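Galactose-binding lectin (Arachis hypogaea, PDB 6VAW) binds D-galactose and galactose-based ligands as a homotetrameric legume lectin that carries calcium and manganese ions beside its sugar pocket. Local coordinates at residues S5-S10 / S222-S227; T67-E72 / V161-I166; V151-V156 / D184-A189; F204-S209 / H218-W223. All blocks are in the same frame, centred on the assembly; numbering follows the deposited sequence.

Interaction 1: S5-S10 / S222-S227; sequences SFNFNS and SWSFTS
Strands 5-8 and 222-227 run antiparallel, 4.6 Å between the axes of the two short segments, with the hydrogen-bonded pairs F6-F225 and F8-W223 alternating with the non-hydrogen-bonded pairs S5-T226 and N7-S224. Four backbone bonds join the strands, the shortest from F8 N to W223 O at 2.8 Å. F6, W223 and F225 form an aromatic cluster on one face of the sheet. The F6 ring leans across to the other strand because its CG stands between the backbone N and carbonyl carbon (chi1 56°). One of its faces then receives F225 CB as a CH-pi contact, with F6 CZ 3.5 Å from F225 CB. Its edge drives into the indole face of W223 in a T-shaped stack with planes at 84°, and F6 CE1 comes 3.8 Å from W223 CD2. Phenylalanine suits this position by offering a broad face to one neighbour and a C-H edge to the other. The other face of the sheet, with S5, N7, S224 and T226, is polar: S5 OG lies 3.2 Å from T226 OG1, and T226 packs on G183 of a second subunit. Strand 64-74 flanks 217-229, while Y48 of strand 43-53 stacks on F6 from the facing sheet.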
# COMPACT_ATOMS: atom_id res chain seq x y z
N SER A 5 5.40 -3.37 6.74
CA SER A 5 5.34 -3.43 5.29
C SER A 5 6.35 -2.49 4.65
O SER A 5 6.46 -1.33 5.06
CB SER A 5 3.93 -3.08 4.81
OG SER A 5 3.80 -3.35 3.42
N PHE A 6 7.09 -3.00 3.64
CA PHE A 6 8.08 -2.19 2.92
C PHE A 6 8.22 -2.67 1.49
O PHE A 6 7.82 -3.78 1.18
CB PHE A 6 9.44 -2.14 3.63
CG PHE A 6 10.16 -3.44 3.94
CD1 PHE A 6 10.92 -4.09 2.98
CD2 PHE A 6 10.11 -3.98 5.22
CE1 PHE A 6 11.61 -5.26 3.28
CE2 PHE A 6 10.80 -5.16 5.52
CZ PHE A 6 11.57 -5.78 4.55
N ASN A 7 8.78 -1.83 0.64
CA ASN A 7 9.00 -2.18 -0.76
C ASN A 7 10.22 -1.43 -1.28
O ASN A 7 10.30 -0.20 -1.15
CB ASN A 7 7.74 -1.90 -1.61
CG ASN A 7 7.93 -2.09 -3.10
OD1 ASN A 7 7.73 -1.16 -3.89
ND2 ASN A 7 8.36 -3.27 -3.52
N PHE A 8 11.18 -2.18 -1.83
CA PHE A 8 12.40 -1.67 -2.46
C PHE A 8 12.40 -2.03 -3.93
O PHE A 8 12.49 -3.20 -4.27
CB PHE A 8 13.68 -2.25 -1.79
CG PHE A 8 13.92 -1.86 -0.36
CD1 PHE A 8 14.50 -0.64 -0.04
CD2 PHE A 8 13.62 -2.74 0.68
CE1 PHE A 8 14.72 -0.28 1.30
CE2 PHE A 8 13.84 -2.38 2.01
CZ PHE A 8 14.38 -1.15 2.31
N ASN A 9 12.29 -1.03 -4.80
CA ASN A 9 12.37 -1.21 -6.25
C ASN A 9 13.84 -1.07 -6.68
O ASN A 9 14.24 -1.50 -7.77
CB ASN A 9 11.51 -0.18 -6.97
CG ASN A 9 10.05 -0.30 -6.65
OD1 ASN A 9 9.47 -1.39 -6.73
ND2 ASN A 9 9.43 0.81 -6.28
N SER A 10 14.62 -0.42 -5.81
CA SER A 10 16.04 -0.13 -5.92
C SER A 10 16.61 0.08 -4.53
O SER A 10 15.86 0.24 -3.55
CB SER A 10 16.26 1.11 -6.78
OG SER A 10 15.65 2.25 -6.17
N SER A 222 15.33 -6.36 -6.13
CA SER A 222 14.14 -5.79 -5.50
C SER A 222 13.68 -6.66 -4.35
O SER A 222 14.04 -7.83 -4.28
CB SER A 222 13.01 -5.60 -6.52
OG SER A 222 12.55 -6.83 -7.04
N TRP A 223 12.90 -6.07 -3.43
CA TRP A 223 12.39 -6.78 -2.27
C TRP A 223 11.15 -6.08 -1.70
O TRP A 223 11.22 -4.90 -1.37
CB TRP A 223 13.49 -6.86 -1.20
CG TRP A 223 13.17 -7.68 0.01
CD1 TRP A 223 12.25 -8.69 0.12
CD2 TRP A 223 13.82 -7.59 1.28
NE1 TRP A 223 12.29 -9.22 1.39
CE2 TRP A 223 13.27 -8.59 2.11
CE3 TRP A 223 14.86 -6.79 1.79
CZ2 TRP A 223 13.72 -8.81 3.42
CZ3 TRP A 223 15.26 -6.97 3.10
CH2 TRP A 223 14.68 -7.95 3.91
N SER A 224 10.03 -6.81 -1.58
CA SER A 224 8.81 -6.33 -0.95
C SER A 224 8.48 -7.28 0.18
O SER A 224 8.82 -8.46 0.11
CB SER A 224 7.68 -6.20 -1.97
OG SER A 224 7.22 -7.47 -2.43
N PHE A 225 7.86 -6.78 1.24
CA PHE A 225 7.59 -7.58 2.42
C PHE A 225 6.41 -7.05 3.18
O PHE A 225 6.26 -5.85 3.32
CB PHE A 225 8.84 -7.55 3.34
CG PHE A 225 8.75 -8.29 4.66
CD1 PHE A 225 8.23 -7.67 5.79
CD2 PHE A 225 9.24 -9.58 4.78
CE1 PHE A 225 8.19 -8.34 7.01
CE2 PHE A 225 9.15 -10.27 5.99
CZ PHE A 225 8.64 -9.63 7.10
N THR A 226 5.58 -7.96 3.72
CA THR A 226 4.46 -7.63 4.59
C THR A 226 4.35 -8.73 5.63
O THR A 226 4.27 -9.89 5.26
CB THR A 226 3.11 -7.41 3.89
OG1 THR A 226 3.20 -6.41 2.86
CG2 THR A 226 2.00 -7.04 4.89
N SER A 227 4.33 -8.36 6.90
CA SER A 227 4.12 -9.30 8.00
C SER A 227 2.99 -8.76 8.85
O SER A 227 2.90 -7.54 9.02
CB SER A 227 5.39 -9.49 8.81
OG SER A 227 5.68 -8.34 9.59

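Interaction 2: T67-E72 / V161-I166; sequences TSFSFE and VKVTVI
The rings of F69 and F71 each lay one face over the valine paired with it on the antiparallel strand: V163 CB sits under F69 and V161 CB under F71, both displaced toward the rim. These are CH-pi contacts, V163 CB being 3.8 Å from the F69 centroid and V161 CB 3.9 Å from that of F71. Both phenylalanines hold CG between backbone N and carbonyl carbon (chi1 53° and 67°), which tips the rings over strand 161-166. Each valine meets its ring with CB and both methyls, and V163 CG2 also reaches F71 CE2 at 3.7 Å, so both rings share V163. On the same side T67 CG2 lies beside V165 CB, while T67 OG1 is held by S224 O and W223 NE1 of strand 217-229. Beta-branched valines fit here as short, broad supports for the rings. Beyond the phenylalanines stands the other sheet of the sandwich, where F122 and F87 meet them.

On the other face S68 OG and T164 OG1 share a hydrogen bond of 3.2 Å, S70 OG bonds to S222 OG, and T164 packs against T164 of a second subunit. Six backbone bonds close the pairs, the straightest from V161 N to F71 O (178°). The chemistry thus divides the sheet: inside, a mainly apolar layer with the T67 hydroxyl satisfied by hydrogen bonds; outside, the hydroxyls of S68, S70 and T164 beside exposed K162.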
# COMPACT_ATOMS: atom_id res chain seq x y z
N THR A 67 6.43 -12.30 1.22
CA THR A 67 7.58 -11.53 0.74
C THR A 67 7.91 -11.96 -0.66
O THR A 67 7.75 -13.12 -1.01
CB THR A 67 8.80 -11.58 1.71
OG1 THR A 67 9.83 -10.68 1.26
CG2 THR A 67 9.40 -12.98 1.90
N SER A 68 8.31 -11.00 -1.49
CA SER A 68 8.75 -11.26 -2.85
C SER A 68 10.07 -10.52 -3.10
O SER A 68 10.30 -9.43 -2.56
CB SER A 68 7.69 -10.83 -3.85
OG SER A 68 6.46 -11.51 -3.64
N PHE A 69 10.95 -11.15 -3.85
CA PHE A 69 12.23 -10.53 -4.18
C PHE A 69 12.71 -11.06 -5.51
O PHE A 69 12.19 -12.08 -6.00
CB PHE A 69 13.31 -10.74 -3.06
CG PHE A 69 13.53 -12.17 -2.62
CD1 PHE A 69 14.44 -12.99 -3.29
CD2 PHE A 69 12.81 -12.71 -1.55
CE1 PHE A 69 14.66 -14.29 -2.87
CE2 PHE A 69 13.01 -14.03 -1.16
CZ PHE A 69 13.95 -14.81 -1.80
N SER A 70 13.66 -10.34 -6.12
CA SER A 70 14.28 -10.74 -7.36
C SER A 70 15.79 -10.63 -7.23
O SER A 70 16.32 -9.71 -6.60
CB SER A 70 13.77 -9.95 -8.55
OG SER A 70 14.02 -8.57 -8.43
N PHE A 71 16.47 -11.61 -7.79
CA PHE A 71 17.92 -11.64 -7.76
C PHE A 71 18.47 -12.08 -9.10
O PHE A 71 17.72 -12.54 -9.97
CB PHE A 71 18.43 -12.56 -6.62
CG PHE A 71 18.16 -14.04 -6.77
CD1 PHE A 71 18.96 -14.84 -7.60
CD2 PHE A 71 17.16 -14.66 -6.03
CE1 PHE A 71 18.70 -16.20 -7.75
CE2 PHE A 71 16.91 -16.04 -6.16
CZ PHE A 71 17.69 -16.80 -7.02
N GLU A 72 19.81 -12.00 -9.21
CA GLU A 72 20.53 -12.44 -10.38
C GLU A 72 21.90 -12.95 -9.97
O GLU A 72 22.59 -12.32 -9.16
CB GLU A 72 20.64 -11.28 -11.39
CG GLU A 72 21.27 -11.64 -12.73
CD GLU A 72 21.75 -10.45 -13.54
OE1 GLU A 72 20.99 -9.46 -13.67
OE2 GLU A 72 22.89 -10.51 -14.06
N VAL A 161 15.77 -13.86 -11.51
CA VAL A 161 14.94 -14.86 -10.84
C VAL A 161 13.97 -14.13 -9.88
O VAL A 161 14.39 -13.24 -9.14
CB VAL A 161 15.81 -15.92 -10.10
CG1 VAL A 161 14.94 -16.95 -9.40
CG2 VAL A 161 16.79 -16.61 -11.06
N LYS A 162 12.68 -14.50 -9.92
CA LYS A 162 11.62 -13.97 -9.05
C LYS A 162 11.25 -15.02 -8.01
O LYS A 162 11.13 -16.21 -8.34
CB LYS A 162 10.38 -13.53 -9.86
CG LYS A 162 10.66 -12.39 -10.82
CD LYS A 162 9.42 -11.85 -11.49
CE LYS A 162 9.81 -10.67 -12.34
NZ LYS A 162 10.61 -11.05 -13.55
N VAL A 163 11.12 -14.60 -6.76
CA VAL A 163 10.78 -15.51 -5.65
C VAL A 163 9.62 -14.91 -4.86
O VAL A 163 9.60 -13.71 -4.60
CB VAL A 163 12.00 -15.83 -4.73
CG1 VAL A 163 11.63 -16.88 -3.67
CG2 VAL A 163 13.22 -16.28 -5.54
N THR A 164 8.69 -15.75 -4.45
CA THR A 164 7.58 -15.40 -3.60
C THR A 164 7.61 -16.40 -2.46
O THR A 164 7.76 -17.59 -2.68
CB THR A 164 6.26 -15.37 -4.38
OG1 THR A 164 6.25 -14.23 -5.23
CG2 THR A 164 5.05 -15.27 -3.47
N VAL A 165 7.48 -15.90 -1.24
CA VAL A 165 7.51 -16.71 -0.05
C VAL A 165 6.29 -16.38 0.82
O VAL A 165 5.99 -15.22 1.10
CB VAL A 165 8.84 -16.57 0.74
CG1 VAL A 165 8.84 -17.47 1.95
CG2 VAL A 165 10.08 -16.83 -0.13
N ILE A 166 5.61 -17.43 1.29
CA ILE A 166 4.45 -17.29 2.17
C ILE A 166 4.73 -18.07 3.44
O ILE A 166 4.98 -19.28 3.36
CB ILE A 166 3.10 -17.76 1.55
CG1 ILE A 166 2.72 -16.98 0.28
CG2 ILE A 166 1.96 -17.70 2.59
CD1 ILE A 166 1.55 -17.65 -0.48

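Interaction 3: V151-V156 / D184-A189; sequences VPWNSV and DITTIA
A water bridges P152 O and T186 OG1, donating to the carbonyl oxygen of P152 at 2.7 Å and lying 2.8 Å from T186 OG1. It spans one margin of the legume lectin beta-sandwich, where strand 149-152, outermost in its sheet, faces strand 185-191 of the other. No direct hydrogen bond joins the segments. Beside the water the contact is apolar: V151 CG1 fits between T186 and I188, 3.8 Å from I188 CB and equally far from T186 CG2. V151 CG1 stands between its own backbone N and carbonyl carbon (chi1 61°), which leaves CG2 to run past T187 O. Threonine suits position 186 because its two branches part company, the hydroxyl serving the water and the methyl meeting V151 and P152 O. Further in, W153 packs on V178 and F71, and its NE1 bonds to N180 OD1, which helps fix the ring; its side chain lies about 5 Å from that of H137, a manganese ligand. On the back of strand 185-191, T187 OG1 bonds to D168 OD1 of a second subunit. Within the pair, T186 OG1 meets the indole edge of W153 near its plane, 3.8 Å from W153 CD1.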
# COMPACT_ATOMS: atom_id res chain seq x y z
N VAL A 151 15.11 -29.06 -3.32
CA VAL A 151 14.44 -29.35 -4.59
C VAL A 151 15.45 -29.02 -5.71
O VAL A 151 16.10 -27.96 -5.64
CB VAL A 151 13.08 -28.60 -4.77
CG1 VAL A 151 13.25 -27.08 -4.74
CG2 VAL A 151 12.35 -29.04 -6.03
N PRO A 152 15.58 -29.87 -6.76
CA PRO A 152 16.51 -29.52 -7.85
C PRO A 152 16.05 -28.23 -8.56
O PRO A 152 14.86 -27.95 -8.69
CB PRO A 152 16.47 -30.74 -8.77
CG PRO A 152 15.93 -31.86 -7.91
CD PRO A 152 14.93 -31.17 -7.01
N TRP A 153 17.03 -27.43 -8.95
CA TRP A 153 16.82 -26.15 -9.60
C TRP A 153 17.99 -25.91 -10.55
O TRP A 153 18.93 -26.71 -10.58
CB TRP A 153 16.67 -25.07 -8.49
CG TRP A 153 16.56 -23.64 -8.94
CD1 TRP A 153 15.53 -23.07 -9.63
CD2 TRP A 153 17.49 -22.59 -8.66
NE1 TRP A 153 15.77 -21.73 -9.81
CE2 TRP A 153 16.98 -21.41 -9.24
CE3 TRP A 153 18.71 -22.53 -7.97
CZ2 TRP A 153 17.64 -20.17 -9.14
CZ3 TRP A 153 19.38 -21.31 -7.89
CH2 TRP A 153 18.84 -20.15 -8.47
N ASN A 154 17.91 -24.90 -11.39
CA ASN A 154 19.00 -24.58 -12.31
C ASN A 154 19.31 -23.09 -12.24
O ASN A 154 18.42 -22.29 -12.51
CB ASN A 154 18.66 -25.02 -13.75
CG ASN A 154 19.74 -24.76 -14.78
OD1 ASN A 154 20.95 -24.80 -14.49
ND2 ASN A 154 19.33 -24.50 -16.01
N SER A 155 20.55 -22.73 -11.86
CA SER A 155 20.93 -21.32 -11.80
C SER A 155 21.49 -20.90 -13.16
O SER A 155 22.56 -21.36 -13.57
CB SER A 155 21.92 -21.04 -10.67
OG SER A 155 22.23 -19.66 -10.54
N VAL A 156 20.73 -20.07 -13.88
CA VAL A 156 21.08 -19.59 -15.22
C VAL A 156 21.84 -18.25 -15.08
O VAL A 156 21.33 -17.29 -14.50
CB VAL A 156 19.82 -19.47 -16.14
CG1 VAL A 156 20.18 -18.90 -17.52
CG2 VAL A 156 19.12 -20.83 -16.28
N ASP A 184 9.28 -21.52 -16.37
CA ASP A 184 8.94 -22.61 -15.45
C ASP A 184 9.01 -22.20 -13.98
O ASP A 184 9.82 -21.34 -13.63
CB ASP A 184 9.86 -23.82 -15.67
CG ASP A 184 9.74 -24.53 -17.01
OD1 ASP A 184 9.05 -23.99 -17.92
OD2 ASP A 184 10.34 -25.62 -17.16
N ILE A 185 8.15 -22.79 -13.14
CA ILE A 185 8.15 -22.54 -11.71
C ILE A 185 8.72 -23.75 -10.98
O ILE A 185 8.54 -24.89 -11.42
CB ILE A 185 6.78 -22.10 -11.09
CG1 ILE A 185 5.61 -22.97 -11.54
CG2 ILE A 185 6.50 -20.63 -11.30
CD1 ILE A 185 5.13 -23.77 -10.47
N THR A 186 9.43 -23.49 -9.88
CA THR A 186 9.99 -24.45 -8.93
C THR A 186 9.37 -24.12 -7.56
O THR A 186 9.34 -22.95 -7.19
CB THR A 186 11.53 -24.38 -8.91
OG1 THR A 186 12.03 -24.50 -10.24
CG2 THR A 186 12.16 -25.43 -8.00
N THR A 187 8.89 -25.12 -6.81
CA THR A 187 8.34 -24.85 -5.49
C THR A 187 8.94 -25.76 -4.44
O THR A 187 9.35 -26.88 -4.74
CB THR A 187 6.78 -24.97 -5.44
OG1 THR A 187 6.40 -26.33 -5.62
CG2 THR A 187 6.06 -24.05 -6.44
N ILE A 188 8.89 -25.31 -3.19
CA ILE A 188 9.35 -26.10 -2.04
C ILE A 188 8.62 -25.56 -0.83
O ILE A 188 8.41 -24.36 -0.75
CB ILE A 188 10.90 -26.11 -1.87
CG1 ILE A 188 11.34 -27.18 -0.84
CG2 ILE A 188 11.50 -24.69 -1.56
CD1 ILE A 188 12.84 -27.36 -0.69
N ALA A 189 8.18 -26.45 0.06
CA ALA A 189 7.46 -26.05 1.27
C ALA A 189 7.88 -26.95 2.43
O ALA A 189 8.18 -28.12 2.23
CB ALA A 189 5.96 -26.09 1.06
O HOH W 1 13.68 -26.73 -10.80

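Interaction 4: F204-S209 / H218-W223; sequences FGFSAS and HLIRSW
This is a face-to-face contact between the two sheets of the legume lectin beta-sandwich, strand 201-209 of one lying over strand 217-229 of the other. The segments run nearly antiparallel, but at 8.5 Å between axes it is side chains that bridge them, and no hydrogen bond crosses. With CG anti to its carbonyl carbon (chi1 -61°), the central F206 sends its edge into the indole face of W223, planes at 76°, F206 CE2 lying 3.5 Å from W223 CD2. I220 packs alongside, CG2 over one F206 face and CD1 3.7 Å from F206 CD1. At one end F204 CB and the F204 carbonyl meet the rim of W223, the oxygen 3.6 Å from W223 CH2. The small A208 is consistent with the closer approach at the other end, 6.8 Å from A208 CA to H218 CA against 8.1 Å from F206 CA to I220 CA. H218 suits burial because both nitrogens are satisfied, H218 ND1 by T35 OG1 and H218 NE2 by G84 N. R221 and S222 form a classic beta bulge opposite S70. S209 OG bonds to G103 O of the sugar pocket. A208 CB rests over the H218 ring face, 3.6 Å from H218 CG.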
# COMPACT_ATOMS: atom_id res chain seq x y z
N PHE A 204 15.46 -9.77 8.95
CA PHE A 204 15.27 -10.42 7.66
C PHE A 204 16.34 -9.87 6.74
O PHE A 204 16.65 -8.69 6.83
CB PHE A 204 13.86 -10.13 7.10
CG PHE A 204 12.72 -10.87 7.79
CD1 PHE A 204 12.16 -10.37 8.97
CD2 PHE A 204 12.20 -12.03 7.24
CE1 PHE A 204 11.10 -11.04 9.59
CE2 PHE A 204 11.15 -12.71 7.87
CZ PHE A 204 10.58 -12.19 9.02
N GLY A 205 16.90 -10.70 5.90
CA GLY A 205 17.90 -10.19 4.97
C GLY A 205 18.32 -11.22 3.97
O GLY A 205 17.63 -12.22 3.78
N PHE A 206 19.43 -10.92 3.27
CA PHE A 206 20.07 -11.77 2.28
C PHE A 206 21.56 -11.87 2.58
O PHE A 206 22.16 -10.92 3.08
CB PHE A 206 19.87 -11.22 0.87
CG PHE A 206 18.43 -11.10 0.44
CD1 PHE A 206 17.80 -12.16 -0.20
CD2 PHE A 206 17.69 -9.95 0.70
CE1 PHE A 206 16.46 -12.06 -0.59
CE2 PHE A 206 16.35 -9.84 0.29
CZ PHE A 206 15.74 -10.91 -0.32
N SER A 207 22.15 -13.01 2.23
CA SER A 207 23.58 -13.26 2.40
C SER A 207 24.07 -14.07 1.22
O SER A 207 23.31 -14.86 0.67
CB SER A 207 23.84 -14.01 3.70
OG SER A 207 25.23 -14.20 3.93
N ALA A 208 25.33 -13.85 0.83
CA ALA A 208 26.00 -14.59 -0.24
C ALA A 208 27.48 -14.70 0.08
O ALA A 208 28.01 -13.89 0.84
CB ALA A 208 25.79 -13.90 -1.58
N SER A 209 28.15 -15.70 -0.47
CA SER A 209 29.55 -15.90 -0.20
C SER A 209 30.26 -16.57 -1.36
O SER A 209 29.63 -17.09 -2.28
CB SER A 209 29.73 -16.73 1.07
OG SER A 209 29.07 -17.98 0.93
N HIS A 218 26.62 -11.84 -7.31
CA HIS A 218 25.37 -12.12 -6.55
C HIS A 218 24.64 -10.80 -6.38
O HIS A 218 25.13 -9.93 -5.64
CB HIS A 218 25.63 -12.76 -5.17
CG HIS A 218 26.40 -14.04 -5.15
ND1 HIS A 218 27.75 -14.07 -4.82
CD2 HIS A 218 25.96 -15.33 -5.27
CE1 HIS A 218 28.10 -15.34 -4.80
NE2 HIS A 218 27.06 -16.14 -5.06
N LEU A 219 23.53 -10.60 -7.11
CA LEU A 219 22.78 -9.35 -7.07
C LEU A 219 21.37 -9.47 -6.49
O LEU A 219 20.66 -10.39 -6.84
CB LEU A 219 22.62 -8.76 -8.49
CG LEU A 219 23.91 -8.42 -9.24
CD1 LEU A 219 23.61 -8.17 -10.71
CD2 LEU A 219 24.61 -7.23 -8.62
N ILE A 220 20.97 -8.52 -5.64
CA ILE A 220 19.61 -8.40 -5.12
C ILE A 220 19.04 -7.19 -5.85
O ILE A 220 19.61 -6.10 -5.75
CB ILE A 220 19.49 -8.32 -3.58
CG1 ILE A 220 20.24 -9.48 -2.86
CG2 ILE A 220 18.02 -8.21 -3.14
CD1 ILE A 220 19.71 -10.96 -3.11
N ARG A 221 17.98 -7.40 -6.64
CA ARG A 221 17.38 -6.37 -7.48
C ARG A 221 16.19 -5.64 -6.85
O ARG A 221 16.02 -4.44 -7.07
CB ARG A 221 16.96 -6.98 -8.82
CG ARG A 221 18.14 -7.48 -9.64
CD ARG A 221 17.72 -8.16 -10.93
NE ARG A 221 16.84 -7.32 -11.76
CZ ARG A 221 17.26 -6.49 -12.71
NH1 ARG A 221 18.55 -6.36 -12.98
NH2 ARG A 221 16.38 -5.77 -13.40
N SER A 222 15.33 -6.36 -6.13
CA SER A 222 14.14 -5.79 -5.50
C SER A 222 13.68 -6.66 -4.35
O SER A 222 14.04 -7.83 -4.28
CB SER A 222 13.01 -5.60 -6.52
OG SER A 222 12.55 -6.83 -7.04
N TRP A 223 12.90 -6.07 -3.43
CA TRP A 223 12.39 -6.78 -2.27
C TRP A 223 11.15 -6.08 -1.70
O TRP A 223 11.22 -4.90 -1.37
CB TRP A 223 13.49 -6.86 -1.20
CG TRP A 223 13.17 -7.68 0.01
CD1 TRP A 223 12.25 -8.69 0.12
CD2 TRP A 223 13.82 -7.59 1.28
NE1 TRP A 223 12.29 -9.22 1.39
CE2 TRP A 223 13.27 -8.59 2.11
CE3 TRP A 223 14.86 -6.79 1.79
CZ2 TRP A 223 13.72 -8.81 3.42
CZ3 TRP A 223 15.26 -6.97 3.10
CH2 TRP A 223 14.68 -7.95 3.91

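How the interactions relate
From the N terminus, strand 2-8 meets its partner, strand 217-229, near the end of the chain, so interaction 1 closes a loop of some two hundred residues. Interactions 2 and 3 both nest within that loop and cross each other, because 151-156 lies between the two halves of interaction 2 and 184-189 follows it; F71 touches W153 where they meet. Interaction 4 opens last, across a short loop that carries S211, L212 and G214 of the sugar pocket, and interaction 1 closes on the same strand just after it, sharing S222 and W223. Interactions 1 and 2 knit one sheet, linked through neighbouring strands 64-74 and 217-229, whereas interactions 3 and 4 fasten it to the other, at margin and centre.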